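Long-range contacts in carboxysome assembly protein CcmN (Synechococcus elongatus, PDB 7D6C), which helps build the carboxysome, linking the RuBisCO-binding protein CcmM, through its N-terminal part, to the shell protein CcmK2, through its C-terminal peptide: residues V36-E41 and S58-R63; G65-Q70 and V79-Q84. All blocks are in the same frame, centred on the assembly; numbering follows the deposited sequence.

Contact 1 (V36-E41 and S58-R63)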
loop_
_atom_site.group_PDB
_atom_site.type_symbol
_atom_site.label_atom_id
_atom_site.label_comp_id
_atom_site.label_asym_id
_atom_site.label_seq_id
_atom_site.Cartn_x
_atom_site.Cartn_y
_atom_site.Cartn_z
ATOM N N VAL F 36 -1.521 -4.669 -9.036
ATOM C CA VAL F 36 -1.140 -3.270 -9.160
ATOM C C VAL F 36 -2.225 -2.499 -9.912
ATOM O O VAL F 36 -2.902 -3.027 -10.806
ATOM C CB VAL F 36 0.234 -3.157 -9.825
ATOM C CG1 VAL F 36 0.504 -1.724 -10.249
ATOM C CG2 VAL F 36 1.287 -3.644 -8.850
ATOM N N LEU F 37 -2.434 -1.253 -9.509
ATOM C CA LEU F 37 -3.542 -0.445 -9.992
ATOM C C LEU F 37 -2.966 0.784 -10.663
ATOM O O LEU F 37 -2.475 1.688 -9.972
ATOM C CB LEU F 37 -4.461 -0.062 -8.840
ATOM C CG LEU F 37 -5.000 -1.282 -8.107
ATOM C CD1 LEU F 37 -5.737 -0.876 -6.842
ATOM C CD2 LEU F 37 -5.898 -2.012 -9.084
ATOM N N LEU F 38 -3.019 0.810 -12.007
ATOM C CA LEU F 38 -2.630 1.982 -12.800
ATOM C C LEU F 38 -3.885 2.751 -13.199
ATOM O O LEU F 38 -4.651 2.299 -14.057
ATOM C CB LEU F 38 -1.848 1.565 -14.037
ATOM C CG LEU F 38 -0.755 0.551 -13.733
ATOM C CD1 LEU F 38 0.089 0.275 -14.956
ATOM C CD2 LEU F 38 0.106 1.070 -12.617
ATOM N N ILE F 39 -4.093 3.910 -12.579
ATOM C CA ILE F 39 -5.273 4.733 -12.809
ATOM C C ILE F 39 -4.814 6.081 -13.340
ATOM O O ILE F 39 -3.912 6.706 -12.765
ATOM C CB ILE F 39 -6.105 4.891 -11.523
ATOM C CG1 ILE F 39 -6.627 3.533 -11.090
ATOM C CG2 ILE F 39 -7.286 5.823 -11.725
ATOM C CD1 ILE F 39 -5.689 2.829 -10.204
ATOM N N ALA F 40 -5.414 6.518 -14.448
ATOM C CA ALA F 40 -5.121 7.831 -15.019
ATOM C C ALA F 40 -6.440 8.529 -15.328
ATOM O O ALA F 40 -7.273 7.992 -16.068
ATOM C CB ALA F 40 -4.238 7.720 -16.269
ATOM N N GLU F 41 -6.640 9.711 -14.740
ATOM C CA GLU F 41 -7.838 10.496 -15.004
ATOM C C GLU F 41 -7.817 11.026 -16.439
ATOM O O GLU F 41 -6.796 10.968 -17.139
ATOM C CB GLU F 41 -7.961 11.652 -14.006
ATOM C CG GLU F 41 -7.993 11.226 -12.554
ATOM C CD GLU F 41 -9.311 10.576 -12.175
ATOM O OE1 GLU F 41 -9.343 9.350 -11.918
ATOM O OE2 GLU F 41 -10.330 11.294 -12.135
ATOM N N SER F 58 1.136 -2.108 -5.503
ATOM C CA SER F 58 1.438 -0.713 -5.781
ATOM C C SER F 58 0.235 -0.061 -6.436
ATOM O O SER F 58 -0.658 -0.734 -6.950
ATOM C CB SER F 58 2.679 -0.585 -6.662
ATOM O OG SER F 58 3.860 -0.946 -5.959
ATOM N N VAL F 59 0.178 1.261 -6.358
ATOM C CA VAL F 59 -0.943 1.995 -6.934
ATOM C C VAL F 59 -0.390 3.260 -7.559
ATOM O O VAL F 59 0.204 4.092 -6.863
ATOM C CB VAL F 59 -2.027 2.347 -5.904
ATOM C CG1 VAL F 59 -3.056 3.327 -6.514
ATOM C CG2 VAL F 59 -2.706 1.076 -5.387
ATOM N N ILE F 60 -0.563 3.397 -8.866
ATOM C CA ILE F 60 -0.136 4.580 -9.595
ATOM C C ILE F 60 -1.392 5.310 -10.033
ATOM O O ILE F 60 -2.192 4.764 -10.806
ATOM C CB ILE F 60 0.745 4.220 -10.802
ATOM C CG1 ILE F 60 1.786 3.168 -10.408
ATOM C CG2 ILE F 60 1.420 5.452 -11.327
ATOM C CD1 ILE F 60 2.897 3.684 -9.504
ATOM N N HIS F 61 -1.583 6.532 -9.535
ATOM C CA HIS F 61 -2.777 7.304 -9.868
ATOM C C HIS F 61 -2.370 8.681 -10.379
ATOM O O HIS F 61 -1.956 9.542 -9.594
ATOM C CB HIS F 61 -3.709 7.416 -8.669
ATOM C CG HIS F 61 -5.021 8.037 -9.001
ATOM N ND1 HIS F 61 -5.888 8.505 -8.040
ATOM C CD2 HIS F 61 -5.611 8.282 -10.193
ATOM C CE1 HIS F 61 -6.961 9.007 -8.626
ATOM N NE2 HIS F 61 -6.818 8.884 -9.932
ATOM N N ALA F 62 -2.495 8.892 -11.693
ATOM C CA ALA F 62 -2.061 10.137 -12.319
ATOM C C ALA F 62 -3.191 11.148 -12.264
ATOM O O ALA F 62 -4.339 10.821 -12.592
ATOM C CB ALA F 62 -1.618 9.904 -13.757
ATOM N N ARG F 63 -2.877 12.364 -11.813
ATOM C CA ARG F 63 -3.907 13.389 -11.677
ATOM C C ARG F 63 -3.331 14.751 -12.031
ATOM O O ARG F 63 -2.308 15.166 -11.470
ATOM C CB ARG F 63 -4.506 13.417 -10.263
ATOM C CG ARG F 63 -5.949 13.866 -10.266
ATOM C CD ARG F 63 -6.519 14.058 -8.878
ATOM N NE ARG F 63 -6.231 12.968 -7.957
ATOM C CZ ARG F 63 -7.063 12.649 -6.975
ATOM N NH1 ARG F 63 -6.801 11.644 -6.132
ATOM N NH2 ARG F 63 -8.195 13.331 -6.859
#
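Leu-37, Leu-38, Ile-39 and Ala-40 pair in order with Val-59, Ile-60, His-61 and Ala-62, two successive rungs on one face of a parallel beta-helix, consistent with the left-handed hexapeptide-repeat fold. The strand axes are 4.7 Å apart and run almost exactly parallel (4°). Backbone bonds cross in both directions: Ile-39 N gives to Ile-60 O at 2.7 Å, and Ala-62 N gives to Ile-39 O at 2.8 Å.

The closely packed side is the coil interior. Leu-38 CD2 lies alongside Ile-60 CG1 at 3.5 Å, the two side chains pointing the same way and both touching Ile-46 of strand 45-48. Ala-40 CB and Ala-62 CB follow, 4.2 Å apart; a methyl suits Ala-62, which also packs on Ile-46 and Ser-44.

The other face carries Leu-37, Val-59, Ile-39 and His-61. There Leu-37 CD1 meets Val-59 CG2 at 3.9 Å, and Leu-37 and Ile-39 also pack on the chain of another protein. His-61 holds CG trans to the backbone N (chi1 -172°), which lays the ring obliquely beside Ile-39, whose CG2 comes nearest to His-61 CD2. Replacing the imidazole by an alanine's methyl is likely to leave the Glu-41 carboxylate without this donor and to lose the ND1 hydrogen bond to a polar side chain of that other protein.

The looser end is partly exposed: Glu-41 and Arg-63 touch mainly through their CG methylenes, and the Glu-41 N bond to Ala-62 O, 3.3 Å long, is weak. Bent at chi2, Glu-41 turns its carboxylate back to the histidine. His-61 NE2 donates to Glu-41 OE1 at 3.2 Å, the oxygen near the ring plane but met from above the carboxylate, whose plane stands 77° from the ring.

Contact 2 (G65-Q70 and V79-Q84)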
loop_
_atom_site.group_PDB
_atom_site.type_symbol
_atom_site.label_atom_id
_atom_site.label_comp_id
_atom_site.label_asym_id
_atom_site.label_seq_id
_atom_site.Cartn_x
_atom_site.Cartn_y
_atom_site.Cartn_z
ATOM N N GLY F 65 -2.058 15.529 -14.974
ATOM C CA GLY F 65 -0.856 15.448 -15.753
ATOM C C GLY F 65 -0.438 13.996 -15.923
ATOM O O GLY F 65 -1.283 13.112 -16.059
ATOM N N ALA F 66 0.873 13.783 -15.918
ATOM C CA ALA F 66 1.416 12.466 -16.204
ATOM C C ALA F 66 2.235 11.947 -15.030
ATOM O O ALA F 66 2.842 12.715 -14.278
ATOM C CB ALA F 66 2.291 12.486 -17.461
ATOM N N ILE F 67 2.259 10.631 -14.892
ATOM C CA ILE F 67 3.275 9.951 -14.103
ATOM C C ILE F 67 4.155 9.206 -15.089
ATOM O O ILE F 67 3.644 8.509 -15.972
ATOM C CB ILE F 67 2.658 8.999 -13.063
ATOM C CG1 ILE F 67 1.633 9.759 -12.201
ATOM C CG2 ILE F 67 3.741 8.387 -12.222
ATOM C CD1 ILE F 67 1.013 8.960 -11.104
ATOM N N ILE F 68 5.464 9.389 -14.981
ATOM C CA ILE F 68 6.405 8.756 -15.892
ATOM C C ILE F 68 7.426 8.017 -15.047
ATOM O O ILE F 68 8.224 8.644 -14.336
ATOM C CB ILE F 68 7.094 9.765 -16.825
ATOM C CG1 ILE F 68 6.084 10.384 -17.788
ATOM C CG2 ILE F 68 8.220 9.100 -17.595
ATOM C CD1 ILE F 68 6.381 11.816 -18.119
ATOM N N ILE F 69 7.401 6.696 -15.115
ATOM C CA ILE F 69 8.411 5.861 -14.481
ATOM C C ILE F 69 9.447 5.587 -15.556
ATOM O O ILE F 69 9.155 4.924 -16.554
ATOM C CB ILE F 69 7.811 4.559 -13.923
ATOM C CG1 ILE F 69 6.479 4.844 -13.231
ATOM C CG2 ILE F 69 8.789 3.841 -12.979
ATOM C CD1 ILE F 69 6.564 5.977 -12.236
ATOM N N GLN F 70 10.644 6.120 -15.374
ATOM C CA GLN F 70 11.638 5.998 -16.428
ATOM C C GLN F 70 12.347 4.647 -16.335
ATOM O O GLN F 70 12.111 3.855 -15.415
ATOM C CB GLN F 70 12.604 7.169 -16.354
ATOM C CG GLN F 70 11.852 8.483 -16.425
ATOM C CD GLN F 70 12.602 9.535 -17.177
ATOM O OE1 GLN F 70 13.673 9.973 -16.734
ATOM N NE2 GLN F 70 12.067 9.943 -18.340
ATOM N N VAL F 79 4.152 0.652 -3.225
ATOM C CA VAL F 79 4.472 2.038 -3.530
ATOM C C VAL F 79 3.225 2.745 -4.053
ATOM O O VAL F 79 2.418 2.165 -4.800
ATOM C CB VAL F 79 5.630 2.082 -4.538
ATOM C CG1 VAL F 79 5.936 3.525 -4.979
ATOM C CG2 VAL F 79 6.830 1.445 -3.911
ATOM N N LEU F 80 3.047 4.004 -3.648
ATOM C CA LEU F 80 1.866 4.783 -4.004
ATOM C C LEU F 80 2.284 6.106 -4.638
ATOM O O LEU F 80 2.972 6.915 -4.004
ATOM C CB LEU F 80 1.008 5.033 -2.773
ATOM C CG LEU F 80 -0.066 6.051 -3.060
ATOM C CD1 LEU F 80 -1.138 5.365 -3.857
ATOM C CD2 LEU F 80 -0.603 6.600 -1.766
ATOM N N ILE F 81 1.860 6.338 -5.876
ATOM C CA ILE F 81 2.220 7.557 -6.599
ATOM C C ILE F 81 0.940 8.242 -7.074
ATOM O O ILE F 81 0.254 7.739 -7.976
ATOM C CB ILE F 81 3.169 7.281 -7.776
ATOM C CG1 ILE F 81 4.484 6.680 -7.266
ATOM C CG2 ILE F 81 3.497 8.548 -8.449
ATOM C CD1 ILE F 81 5.441 6.225 -8.365
ATOM N N VAL F 82 0.619 9.382 -6.464
ATOM C CA VAL F 82 -0.569 10.165 -6.774
ATOM C C VAL F 82 -0.122 11.529 -7.259
ATOM O O VAL F 82 0.794 12.120 -6.671
ATOM C CB VAL F 82 -1.485 10.336 -5.550
ATOM C CG1 VAL F 82 -2.635 11.278 -5.895
ATOM C CG2 VAL F 82 -1.992 9.003 -5.077
ATOM N N GLY F 83 -0.777 12.041 -8.311
ATOM C CA GLY F 83 -0.528 13.406 -8.761
ATOM C C GLY F 83 0.208 13.429 -10.073
ATOM O O GLY F 83 -0.252 12.746 -10.993
ATOM N N GLN F 84 1.321 14.173 -10.211
ATOM C CA GLN F 84 2.175 13.981 -11.380
ATOM C C GLN F 84 3.600 13.797 -10.885
ATOM O O GLN F 84 4.074 14.570 -10.046
ATOM C CB GLN F 84 2.178 15.130 -12.426
ATOM C CG GLN F 84 0.825 15.652 -12.817
ATOM C CD GLN F 84 0.648 17.063 -12.295
ATOM O OE1 GLN F 84 1.582 17.869 -12.437
ATOM N NE2 GLN F 84 -0.379 17.274 -11.450
#
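The backbones of 65-70 and 79-84 share no hydrogen bond: strands 66-69 and 80-82 belong to different sheets, and the touching parts, Gly-65 to Ile-69 and Ile-81 to Gln-84, run 129° apart, with Ile-67 and Gln-84 the nearest pair at 5.0 Å between CA atoms.

Side chains bridge the two walls. The CB of Ile-81 points toward the opposite segment, and its CG2 meets Ile-67 CD1 at 3.7 Å while the two side chains cross. With chi2 fully extended (-177°), Ile-67 sends CD1 inward far enough to touch the carbonyl oxygen of Ile-81 as well. Two residues further along strand 66-69, Ile-69 CD1 meets Ile-81 CD1 tip to tip at 4.0 Å. Branched aliphatic residues suit this interior, where Ile-60 adds to Ile-67 and Ile-81, and Val-87 to Ile-69 and Ile-81.

Toward the corners the packing changes character. Gln-84 lays CB against Ala-66 O and its CG over Gly-65 CA; a CB on Gly-65 would fall 2.4 Å from Gln-84 CG, and the backbone angles of both Gly-65 and Gly-83 themselves call for glycine. The amide of Gln-84 is held by Arg-63, its NE2 donating to that residue's backbone O. Isoleucines from two sheets meeting across the interior, the chain turning at corners between them, are what a parallel beta-helix gives, here consistent with the left-handed hexapeptide-repeat fold.

This chain is the N-terminal, CcmM-interacting part of CcmN, without the C-terminal shell-binding peptide. After a long N-terminal segment it enters the helix at strand 19-21 and coils on to the end of this fragment. Contact 1 closes the first of the two loops, a full turn in which strands 45-48 and 53-54 lie between its segments. Contact 2 then opens past residue 63 and closes a shorter loop through strand 74-75. The two follow in series, neither crossing nor enclosing the other. Contact 1 joins neighbouring strands of one sheet, whereas contact 2 spans two sheets; strand 59-63 connects them, because His-61 N and Arg-63 N probably bond to Ile-81 O and Gly-83 O.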